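Local coordinates for ubiquitin conjugating enzyme (Plasmodium yoelii, PDB 2PWQ), which probably carries ubiquitin as a thioester and transfers it in the ubiquitin conjugation pathway, at residues Gly57-Pro62 against Thr124-Ile129; Thr65-Gly70 against Ala131-Pro136; Val92-His97 against Ser162-Thr167; Pro98-Ser101 against Ala106-Leu109. All blocks are in the same frame, centred on the assembly; numbering follows the deposited sequence.

Contact 1. Residues Gly57-Pro62 against Thr124-Ile129; sequences GFIKGP and TALLSI
Ile-59 drives its delta methyl between Leu-126 and Ile-129. The tip, Ile-59 CD1, stops 3.6 Å from the backbone oxygen Leu-126 O and 3.7 Å from the branch methyl Ile-129 CG2, closing on helix backbone and side chain alike. With its CG1 anti to its own carbonyl carbon (chi1 -65°) and the chain then extended, Ile-59 reaches straight across, and the two isoleucine side chains meet at about a right angle. Further back, Ile-59 CG1 lies 4.4 Å from Leu-126 CB. With no side chain at Gly-57, Leu-126 CD1 comes up to the strand backbone, 4.6 Å from Gly-57 CA. This is how the UBC fold of ubiquitin-conjugating enzymes joins its antiparallel sheet to helix 122-134: strand 54-60 lies inside the sheet, and Leu-126 also touches Ile-43, Ile-76 and Ile-89 on the other three strands. Between the two segments, packing is lost on their outer sides. Phe-58 and Lys-60 flank Ile-59 in the strand and are partly exposed, and the CB of Phe-58 is directed away from the helix. On the helix, Leu-127 and Ser-128 turn from the strand. Ser-128 OG donates to Ala-125 O at 3.0 Å. Beyond Leu-126 and Ile-129, the side chain of Gln-130 continues the join with a hydrogen bond from NE2 to Lys-60 O.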
loop_
_atom_site.group_PDB
_atom_site.type_symbol
_atom_site.label_atom_id
_atom_site.label_comp_id
_atom_site.label_asym_id
_atom_site.label_seq_id
_atom_site.Cartn_x
_atom_site.Cartn_y
_atom_site.Cartn_z
ATOM N N GLY A 57 -5.069 5.560 1.484
ATOM C CA GLY A 57 -4.503 4.707 2.522
ATOM C C GLY A 57 -3.188 5.207 3.085
ATOM O O GLY A 57 -2.448 5.919 2.404
ATOM N N PHE A 58 -2.953 4.932 4.362
ATOM C CA PHE A 58 -1.668 5.140 5.025
ATOM C C PHE A 58 -1.019 3.802 5.434
ATOM O O PHE A 58 -1.679 2.927 6.032
ATOM C CB PHE A 58 -1.850 6.008 6.270
ATOM C CG PHE A 58 -0.711 5.919 7.254
ATOM C CD1 PHE A 58 0.519 6.562 6.995
ATOM C CD2 PHE A 58 -0.868 5.210 8.460
ATOM C CE1 PHE A 58 1.565 6.482 7.913
ATOM C CE2 PHE A 58 0.147 5.127 9.361
ATOM C CZ PHE A 58 1.378 5.745 9.109
ATOM N N ILE A 59 0.259 3.656 5.133
ATOM C CA ILE A 59 1.083 2.571 5.684
ATOM C C ILE A 59 2.322 3.117 6.372
ATOM O O ILE A 59 3.120 3.899 5.778
ATOM C CB ILE A 59 1.554 1.540 4.623
ATOM C CG1 ILE A 59 0.386 0.769 4.027
ATOM C CG2 ILE A 59 2.597 0.569 5.212
ATOM C CD1 ILE A 59 0.799 0.053 2.744
ATOM N N LYS A 60 2.500 2.679 7.610
ATOM C CA LYS A 60 3.687 2.989 8.361
ATOM C C LYS A 60 4.846 2.158 7.842
ATOM O O LYS A 60 4.736 0.929 7.715
ATOM C CB LYS A 60 3.476 2.715 9.854
ATOM C CG LYS A 60 4.620 3.266 10.700
ATOM C CD LYS A 60 4.474 3.034 12.166
ATOM C CE LYS A 60 5.372 1.918 12.658
ATOM N NZ LYS A 60 5.660 2.140 14.133
ATOM N N GLY A 61 5.958 2.835 7.545
ATOM C CA GLY A 61 7.192 2.164 7.191
ATOM C C GLY A 61 7.699 1.359 8.392
ATOM O O GLY A 61 7.867 1.906 9.469
ATOM N N PRO A 62 7.922 0.049 8.207
ATOM C CA PRO A 62 8.335 -0.827 9.319
ATOM C C PRO A 62 9.689 -0.553 9.987
ATOM O O PRO A 62 10.682 -0.265 9.319
ATOM C CB PRO A 62 8.295 -2.228 8.694
ATOM C CG PRO A 62 7.369 -2.111 7.556
ATOM C CD PRO A 62 7.717 -0.740 6.983
ATOM N N THR A 124 -6.332 -5.715 5.053
ATOM C CA THR A 124 -5.421 -6.844 4.891
ATOM C C THR A 124 -4.590 -6.677 3.575
ATOM O O THR A 124 -3.405 -7.024 3.544
ATOM C CB THR A 124 -6.063 -8.267 5.208
ATOM O OG1 THR A 124 -7.091 -8.591 4.271
ATOM C CG2 THR A 124 -6.675 -8.287 6.645
ATOM N N ALA A 125 -5.181 -6.104 2.528
ATOM C CA ALA A 125 -4.406 -5.759 1.305
ATOM C C ALA A 125 -3.260 -4.820 1.647
ATOM O O ALA A 125 -2.138 -4.986 1.172
ATOM C CB ALA A 125 -5.296 -5.147 0.213
ATOM N N LEU A 126 -3.557 -3.844 2.493
ATOM C CA LEU A 126 -2.556 -2.912 2.946
ATOM C C LEU A 126 -1.506 -3.513 3.876
ATOM O O LEU A 126 -0.330 -3.149 3.788
ATOM C CB LEU A 126 -3.202 -1.661 3.573
ATOM C CG LEU A 126 -4.134 -0.832 2.671
ATOM C CD1 LEU A 126 -4.800 0.255 3.498
ATOM C CD2 LEU A 126 -3.402 -0.258 1.453
ATOM N N LEU A 127 -1.920 -4.393 4.797
ATOM C CA LEU A 127 -0.957 -5.096 5.648
ATOM C C LEU A 127 0.006 -5.914 4.778
ATOM O O LEU A 127 1.186 -6.017 5.082
ATOM C CB LEU A 127 -1.648 -6.059 6.621
ATOM C CG LEU A 127 -2.195 -5.539 7.958
ATOM C CD1 LEU A 127 -2.939 -6.695 8.671
ATOM C CD2 LEU A 127 -1.116 -4.910 8.919
ATOM N N SER A 128 -0.468 -6.490 3.694
ATOM C CA SER A 128 0.421 -7.322 2.918
ATOM C C SER A 128 1.371 -6.454 2.075
ATOM O O SER A 128 2.426 -6.915 1.620
ATOM C CB SER A 128 -0.357 -8.266 2.003
ATOM O OG SER A 128 -0.645 -7.555 0.812
ATOM N N ILE A 129 1.006 -5.192 1.852
ATOM C CA ILE A 129 1.899 -4.302 1.140
ATOM C C ILE A 129 2.940 -3.870 2.146
ATOM O O ILE A 129 4.121 -3.828 1.818
ATOM C CB ILE A 129 1.140 -3.105 0.517
ATOM C CG1 ILE A 129 0.305 -3.624 -0.668
ATOM C CG2 ILE A 129 2.144 -1.996 0.003
ATOM C CD1 ILE A 129 -0.880 -2.757 -1.027
#

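Contact 2. Residues Thr65-Gly70 against Ala131-Pro136; sequences TPYEGG and ALLSDP
Tyr-67 lays one edge of its ring along the last turn of helix 122-134, at Leu-133. Tyr-67 CB heads toward the helix and sits 3.5 Å from Thr-65 OG1 of its own loop. With CG beside the backbone N (chi1 -51°), the ring swings over so that Tyr-67 CD2 comes first to the helix, 4.1 Å from Leu-133 CB, and the two side chains cross at about a right angle. The next atom, Tyr-67 CE2, lies 3.5 Å from Leu-133 O, which stands at the ring edge near its plane. Along the other edge CD1 packs on Thr-165 OG1, while Pro-66 CG stands 3.8 Å above one face, toward the rim of the Tyr-67 ring. At the tip, OH donates to Trp-96 O. Thr-65 supplies the second touch: its CG2 approaches Ser-134 CA at 4.0 Å, whereas its OG1 accepts from Tyr-67 N at 2.8 Å in an ST turn and also bonds Pro-62 O. Overlapping type I and type II beta turns shape this loop between strands 54-60 and 71-77, and Tyr-67 wedges from it between helices 122-134 and 154-168. The weakly positive C-H edge of the tyrosine faces a carbonyl oxygen near the helix end, which is probably favourable, while the phenol hydroxyl spends its proton on the loop that runs up to His-97.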
loop_
_atom_site.group_PDB
_atom_site.type_symbol
_atom_site.label_atom_id
_atom_site.label_comp_id
_atom_site.label_asym_id
_atom_site.label_seq_id
_atom_site.Cartn_x
_atom_site.Cartn_y
_atom_site.Cartn_z
ATOM N N THR A 65 13.856 -1.280 8.998
ATOM C CA THR A 65 13.956 -1.396 7.539
ATOM C C THR A 65 14.385 -0.033 7.038
ATOM O O THR A 65 14.362 0.926 7.799
ATOM C CB THR A 65 12.621 -1.657 6.835
ATOM O OG1 THR A 65 11.821 -0.462 6.859
ATOM C CG2 THR A 65 11.871 -2.854 7.453
ATOM N N PRO A 66 14.744 0.057 5.757
ATOM C CA PRO A 66 15.067 1.421 5.269
ATOM C C PRO A 66 13.832 2.363 5.188
ATOM O O PRO A 66 13.982 3.548 4.886
ATOM C CB PRO A 66 15.688 1.157 3.909
ATOM C CG PRO A 66 15.164 -0.136 3.451
ATOM C CD PRO A 66 14.917 -0.961 4.701
ATOM N N TYR A 67 12.645 1.846 5.539
ATOM C CA TYR A 67 11.399 2.604 5.465
ATOM C C TYR A 67 10.977 3.125 6.791
ATOM O O TYR A 67 9.927 3.747 6.920
ATOM C CB TYR A 67 10.299 1.827 4.731
ATOM C CG TYR A 67 10.828 1.328 3.419
ATOM C CD1 TYR A 67 11.131 2.227 2.369
ATOM C CD2 TYR A 67 11.141 -0.015 3.248
ATOM C CE1 TYR A 67 11.665 1.774 1.188
ATOM C CE2 TYR A 67 11.660 -0.494 2.066
ATOM C CZ TYR A 67 11.932 0.385 1.048
ATOM O OH TYR A 67 12.442 -0.121 -0.106
ATOM N N GLU A 68 11.860 2.971 7.762
ATOM C CA GLU A 68 11.517 3.261 9.138
ATOM C C GLU A 68 11.351 4.765 9.326
ATOM O O GLU A 68 12.201 5.518 8.863
ATOM C CB GLU A 68 12.577 2.708 10.078
ATOM C CG GLU A 68 12.375 3.129 11.512
ATOM C CD GLU A 68 13.355 2.476 12.474
ATOM O OE1 GLU A 68 14.048 1.487 12.092
ATOM O OE2 GLU A 68 13.416 2.973 13.623
ATOM N N GLY A 69 10.287 5.186 10.024
ATOM C CA GLY A 69 9.937 6.610 10.191
ATOM C C GLY A 69 9.226 7.227 8.988
ATOM O O GLY A 69 8.957 8.450 8.956
ATOM N N GLY A 70 8.960 6.397 7.981
ATOM C CA GLY A 70 8.215 6.803 6.796
ATOM C C GLY A 70 6.725 6.677 7.035
ATOM O O GLY A 70 6.255 5.804 7.793
ATOM N N ALA A 131 4.004 -5.625 4.543
ATOM C CA ALA A 131 4.886 -6.801 4.616
ATOM C C ALA A 131 5.948 -6.756 3.519
ATOM O O ALA A 131 7.121 -6.976 3.798
ATOM C CB ALA A 131 4.079 -8.154 4.589
ATOM N N LEU A 132 5.534 -6.467 2.282
ATOM C CA LEU A 132 6.487 -6.220 1.186
ATOM C C LEU A 132 7.592 -5.206 1.515
ATOM O O LEU A 132 8.741 -5.411 1.152
ATOM C CB LEU A 132 5.768 -5.757 -0.048
ATOM C CG LEU A 132 5.520 -6.785 -1.106
ATOM C CD1 LEU A 132 5.006 -6.103 -2.335
ATOM C CD2 LEU A 132 6.825 -7.572 -1.405
ATOM N N LEU A 133 7.242 -4.122 2.193
ATOM C CA LEU A 133 8.230 -3.121 2.627
ATOM C C LEU A 133 9.298 -3.783 3.504
ATOM O O LEU A 133 10.517 -3.542 3.363
ATOM C CB LEU A 133 7.544 -1.994 3.402
ATOM C CG LEU A 133 7.117 -0.737 2.609
ATOM C CD1 LEU A 133 6.845 -0.995 1.091
ATOM C CD2 LEU A 133 5.953 -0.070 3.273
ATOM N N SER A 134 8.814 -4.617 4.426
ATOM C CA SER A 134 9.675 -5.411 5.306
ATOM C C SER A 134 10.475 -6.468 4.614
ATOM O O SER A 134 11.508 -6.879 5.133
ATOM C CB SER A 134 8.830 -6.145 6.342
ATOM O OG SER A 134 8.557 -5.277 7.396
ATOM N N ASP A 135 10.007 -6.942 3.471
ATOM C CA ASP A 135 10.594 -8.108 2.900
ATOM C C ASP A 135 10.488 -8.029 1.375
ATOM O O ASP A 135 9.621 -8.678 0.762
ATOM C CB ASP A 135 9.842 -9.324 3.509
ATOM C CG ASP A 135 10.509 -10.643 3.227
ATOM O OD1 ASP A 135 11.706 -10.651 2.873
ATOM O OD2 ASP A 135 9.832 -11.686 3.417
ATOM N N PRO A 136 11.384 -7.223 0.736
ATOM C CA PRO A 136 11.276 -7.016 -0.710
ATOM C C PRO A 136 11.515 -8.310 -1.502
ATOM O O PRO A 136 12.316 -9.141 -1.090
ATOM C CB PRO A 136 12.362 -5.939 -1.023
ATOM C CG PRO A 136 12.775 -5.355 0.299
ATOM C CD PRO A 136 12.522 -6.501 1.316
#

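Contact 3. Residues Val92-His97 against Ser162-Thr167; sequences VTKIWH and SVWTKT
The loop that runs into the His-Pro-Asn motif of ubiquitin-conjugating enzymes, residues 92-97, leans on helix 154-168 through a T-shaped pair of tryptophans. Trp-96 presents an edge to the face of Trp-164; the six-membered rings have centroids 4.8 Å apart and planes at 55°, a tilted version of the edge-to-face arrangement. Trp-96 CE3 is the foremost atom, 3.5 Å from Trp-164 CH2 and displaced toward the rim of that ring. From the other side of the indole plane comes the aliphatic part of Lys-94. With CG anti to the backbone N (chi1 -166°), the lysine extends to the helix and sets Lys-94 CD 3.4 Å from Trp-164 CZ3, then bends so that NZ can bond Ser-102 O. The backbone of the loop adds to the grip, since Ile-95 C lies 3.9 Å from Trp-164 CE3. Phe-168, one turn on in the helix, meets Trp-164 edge-to-face, and Phe-157 meets the ring of Trp-96. What binds loop to helix here is probably mainly dispersion, with a C-H edge set against a pi face, while the charged end of Lys-94 is directed to a backbone oxygen in the loop.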
loop_
_atom_site.group_PDB
_atom_site.type_symbol
_atom_site.label_atom_id
_atom_site.label_comp_id
_atom_site.label_asym_id
_atom_site.label_seq_id
_atom_site.Cartn_x
_atom_site.Cartn_y
_atom_site.Cartn_z
ATOM N N VAL A 92 1.158 6.763 -3.495
ATOM C CA VAL A 92 1.175 8.166 -3.888
ATOM C C VAL A 92 2.539 8.652 -3.501
ATOM O O VAL A 92 3.257 9.277 -4.327
ATOM C CB VAL A 92 0.053 8.998 -3.183
ATOM C CG1 VAL A 92 0.304 10.578 -3.311
ATOM C CG2 VAL A 92 -1.295 8.621 -3.782
ATOM N N THR A 93 2.910 8.354 -2.247
ATOM C CA THR A 93 4.217 8.745 -1.729
ATOM C C THR A 93 5.280 8.054 -2.581
ATOM O O THR A 93 5.171 6.867 -2.933
ATOM C CB THR A 93 4.348 8.341 -0.267
ATOM O OG1 THR A 93 3.278 8.932 0.465
ATOM C CG2 THR A 93 5.632 8.829 0.343
ATOM N N LYS A 94 6.280 8.818 -2.985
ATOM C CA LYS A 94 7.372 8.288 -3.769
ATOM C C LYS A 94 8.252 7.440 -2.860
ATOM O O LYS A 94 8.508 7.811 -1.699
ATOM C CB LYS A 94 8.179 9.489 -4.330
ATOM C CG LYS A 94 9.122 9.074 -5.426
ATOM C CD LYS A 94 10.203 10.076 -5.632
ATOM C CE LYS A 94 9.980 10.845 -6.875
ATOM N NZ LYS A 94 9.429 10.165 -8.112
ATOM N N ILE A 95 8.767 6.334 -3.403
ATOM C CA ILE A 95 9.400 5.283 -2.615
ATOM C C ILE A 95 10.382 4.495 -3.507
ATOM O O ILE A 95 10.115 4.273 -4.709
ATOM C CB ILE A 95 8.297 4.375 -1.884
ATOM C CG1 ILE A 95 8.914 3.270 -1.001
ATOM C CG2 ILE A 95 7.281 3.766 -2.904
ATOM C CD1 ILE A 95 7.915 2.369 -0.220
ATOM N N TRP A 96 11.532 4.131 -2.917
ATOM C CA TRP A 96 12.577 3.368 -3.597
ATOM C C TRP A 96 12.500 1.910 -3.099
ATOM O O TRP A 96 12.961 1.633 -2.004
ATOM C CB TRP A 96 13.944 3.926 -3.216
ATOM C CG TRP A 96 15.050 3.424 -4.051
ATOM C CD1 TRP A 96 16.058 2.605 -3.665
ATOM C CD2 TRP A 96 15.285 3.750 -5.417
ATOM N NE1 TRP A 96 16.896 2.360 -4.716
ATOM C CE2 TRP A 96 16.457 3.067 -5.808
ATOM C CE3 TRP A 96 14.631 4.587 -6.344
ATOM C CZ2 TRP A 96 17.001 3.171 -7.103
ATOM C CZ3 TRP A 96 15.149 4.675 -7.652
ATOM C CH2 TRP A 96 16.343 3.979 -8.012
ATOM N N HIS A 97 11.971 1.018 -3.922
ATOM C CA HIS A 97 11.661 -0.370 -3.561
ATOM C C HIS A 97 11.565 -1.215 -4.830
ATOM O O HIS A 97 10.939 -0.789 -5.807
ATOM C CB HIS A 97 10.305 -0.435 -2.844
ATOM C CG HIS A 97 10.057 -1.739 -2.125
ATOM N ND1 HIS A 97 9.581 -2.877 -2.753
ATOM C CD2 HIS A 97 10.181 -2.053 -0.818
ATOM C CE1 HIS A 97 9.483 -3.857 -1.870
ATOM N NE2 HIS A 97 9.837 -3.384 -0.684
ATOM N N SER A 162 16.554 4.600 2.197
ATOM C CA SER A 162 16.538 5.497 3.327
ATOM C C SER A 162 16.499 7.046 3.025
ATOM O O SER A 162 15.734 7.780 3.665
ATOM C CB SER A 162 17.727 5.142 4.209
ATOM O OG SER A 162 17.722 5.951 5.396
ATOM N N VAL A 163 17.315 7.534 2.072
ATOM C CA VAL A 163 17.263 8.935 1.647
ATOM C C VAL A 163 15.831 9.258 1.225
ATOM O O VAL A 163 15.236 10.191 1.736
ATOM C CB VAL A 163 18.303 9.263 0.472
ATOM C CG1 VAL A 163 18.070 10.680 -0.154
ATOM C CG2 VAL A 163 19.739 9.177 0.962
ATOM N N TRP A 164 15.296 8.489 0.287
ATOM C CA TRP A 164 13.957 8.703 -0.216
ATOM C C TRP A 164 12.850 8.686 0.838
ATOM O O TRP A 164 11.903 9.492 0.744
ATOM C CB TRP A 164 13.655 7.740 -1.352
ATOM C CG TRP A 164 14.369 8.064 -2.642
ATOM C CD1 TRP A 164 15.664 8.478 -2.789
ATOM C CD2 TRP A 164 13.843 7.935 -3.977
ATOM N NE1 TRP A 164 15.956 8.660 -4.118
ATOM C CE2 TRP A 164 14.862 8.308 -4.866
ATOM C CE3 TRP A 164 12.602 7.567 -4.499
ATOM C CZ2 TRP A 164 14.688 8.276 -6.230
ATOM C CZ3 TRP A 164 12.438 7.518 -5.845
ATOM C CH2 TRP A 164 13.461 7.885 -6.705
ATOM N N THR A 165 12.985 7.823 1.857
ATOM C CA THR A 165 12.054 7.814 2.978
ATOM C C THR A 165 12.090 9.123 3.770
ATOM O O THR A 165 11.041 9.697 4.135
ATOM C CB THR A 165 12.366 6.650 3.984
ATOM O OG1 THR A 165 12.241 5.411 3.311
ATOM C CG2 THR A 165 11.425 6.689 5.128
ATOM N N LYS A 166 13.305 9.589 4.044
ATOM C CA LYS A 166 13.476 10.745 4.911
ATOM C C LYS A 166 13.231 12.029 4.098
ATOM O O LYS A 166 13.007 13.074 4.675
ATOM C CB LYS A 166 14.844 10.746 5.621
ATOM C CG LYS A 166 15.028 9.607 6.604
ATOM C CD LYS A 166 16.169 9.836 7.570
ATOM C CE LYS A 166 16.327 8.633 8.509
ATOM N NZ LYS A 166 15.057 8.256 9.275
ATOM N N THR A 167 13.204 11.904 2.773
ATOM C CA THR A 167 12.921 13.029 1.862
ATOM C C THR A 167 11.452 13.135 1.474
ATOM O O THR A 167 10.853 14.212 1.606
ATOM C CB THR A 167 13.778 12.909 0.584
ATOM O OG1 THR A 167 15.140 12.767 0.980
ATOM C CG2 THR A 167 13.634 14.150 -0.324
#

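Contact 4. Residues Pro98-Ser101 against Ala106-Leu109; sequences PNIS and AICL
Ala-106 O takes one hydrogen bond and one CA-H...O contact from segment 98-101. Ser-101 N gives it a nearly straight hydrogen bond of 3.0 Å, with an angle of 160° at the hydrogen, and lies in the carbonyl plane. Ile-100 CA makes the CA-H...O contact, 3.3 Å from the same Ala-106 O. Two residues along each segment, a water lies between the backbones: it accepts from Cys-108 N at 2.8 Å and sits so close to Asn-99 O that this second bond is doubtful. Below these polar links Ile-100 and Ile-107 lie side by side and point the same way. Ile-100 CG1 meets Ile-107 CG2 at 3.5 Å, tighter than an ordinary van der Waals contact. Chi1 of Ile-107, 52°, places CG1 between its backbone N and carbonyl carbon and leaves CG2 on the side of Ile-100; this methyl, Ile-107 CG2, comes within 3.6 Å of Asn-99 O. The pair continues inward to Phe-91, with Ile-107 also on Ile-129 and Ile-100 on Leu-133. At the turn Ser-101 OG bonds Thr-104 N, which ties down the bend between the segments. Both segments belong to the active-site loop of the E2 fold: Pro-98 and Asn-99 are part of its His-Pro-Asn motif, and Cys-108, just ahead of helix 110-115, is the predicted glycyl thioester cysteine. Its side chain is exposed; the bond from Ser-101 N to Ala-106 O and the apolar pair thus probably fix the backbone that carries the thiol without burying the thiol itself.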
loop_
_atom_site.group_PDB
_atom_site.type_symbol
_atom_site.label_atom_id
_atom_site.label_comp_id
_atom_site.label_asym_id
_atom_site.label_seq_id
_atom_site.Cartn_x
_atom_site.Cartn_y
_atom_site.Cartn_z
ATOM N N PRO A 98 12.200 -2.425 -4.855
ATOM C CA PRO A 98 12.205 -3.205 -6.101
ATOM C C PRO A 98 10.820 -3.594 -6.587
ATOM O O PRO A 98 10.622 -3.870 -7.774
ATOM C CB PRO A 98 13.030 -4.458 -5.741
ATOM C CG PRO A 98 13.018 -4.499 -4.227
ATOM C CD PRO A 98 13.007 -3.068 -3.808
ATOM N N ASN A 99 9.859 -3.658 -5.665
ATOM C CA ASN A 99 8.519 -4.056 -6.040
ATOM C C ASN A 99 7.506 -2.941 -6.296
ATOM O O ASN A 99 6.290 -3.213 -6.388
ATOM C CB ASN A 99 7.988 -5.039 -4.994
ATOM C CG ASN A 99 8.841 -6.281 -4.906
ATOM O OD1 ASN A 99 9.050 -6.967 -5.911
ATOM N ND2 ASN A 99 9.356 -6.561 -3.729
ATOM N N ILE A 100 8.005 -1.702 -6.486
ATOM C CA ILE A 100 7.153 -0.512 -6.640
ATOM C C ILE A 100 7.851 0.445 -7.629
ATOM O O ILE A 100 9.047 0.719 -7.486
ATOM C CB ILE A 100 6.946 0.238 -5.292
ATOM C CG1 ILE A 100 6.537 -0.717 -4.150
ATOM C CG2 ILE A 100 5.883 1.345 -5.415
ATOM C CD1 ILE A 100 6.746 -0.103 -2.779
ATOM N N SER A 101 7.119 0.906 -8.636
ATOM C CA SER A 101 7.664 1.882 -9.589
ATOM C C SER A 101 8.117 3.142 -8.826
ATOM O O SER A 101 7.333 3.784 -8.087
ATOM C CB SER A 101 6.660 2.183 -10.701
ATOM O OG SER A 101 7.130 3.199 -11.578
ATOM N N ALA A 106 3.175 2.363 -8.836
ATOM C CA ALA A 106 2.499 1.128 -9.181
ATOM C C ALA A 106 3.133 -0.084 -8.488
ATOM O O ALA A 106 4.340 -0.128 -8.269
ATOM C CB ALA A 106 2.500 0.920 -10.645
ATOM N N ILE A 107 2.293 -1.054 -8.136
ATOM C CA ILE A 107 2.753 -2.323 -7.548
ATOM C C ILE A 107 2.104 -3.490 -8.287
ATOM O O ILE A 107 1.048 -3.328 -8.911
ATOM C CB ILE A 107 2.445 -2.398 -6.047
ATOM C CG1 ILE A 107 0.977 -2.098 -5.780
ATOM C CG2 ILE A 107 3.327 -1.439 -5.286
ATOM C CD1 ILE A 107 0.686 -1.705 -4.354
ATOM N N CYS A 108 2.730 -4.660 -8.253
ATOM C CA CYS A 108 2.097 -5.830 -8.876
ATOM C C CYS A 108 1.088 -6.473 -7.924
ATOM O O CYS A 108 1.461 -6.983 -6.871
ATOM C CB CYS A 108 3.138 -6.860 -9.324
ATOM S SG CYS A 108 2.393 -8.279 -10.164
ATOM N N LEU A 109 -0.187 -6.438 -8.287
ATOM C CA LEU A 109 -1.214 -7.013 -7.424
ATOM C C LEU A 109 -1.822 -8.297 -7.996
ATOM O O LEU A 109 -2.944 -8.664 -7.632
ATOM C CB LEU A 109 -2.304 -5.967 -7.086
ATOM C CG LEU A 109 -1.888 -4.659 -6.383
ATOM C CD1 LEU A 109 -2.895 -3.550 -6.664
ATOM C CD2 LEU A 109 -1.674 -4.836 -4.881
HETATM O O HOH W 1 4.838 -5.233 -6.573
#

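In the fold
All four contacts belong to a single ubiquitin-conjugating domain. Contacts 1 and 2 share helix 122-134, contact 1 using strand 54-60 and contact 2 the loop that follows it; their centres are 10 Å apart, as are those of contacts 2 and 3. Contacts 3 and 4, centres 14 Å apart, draw on consecutive parts of the long loop between strand 88-91 and helix 110-115. In sequence, the segments of contacts 1, 2 and 3 alternate, while contact 4 is nested within all three loops. Helix 122-134 thus packs on the sheet and on the 65-70 loop, while helix 154-168 holds the earlier part of the long loop leading to Cys-108; contact 4 touches contact 1 where Ile-107 packs on Ile-129.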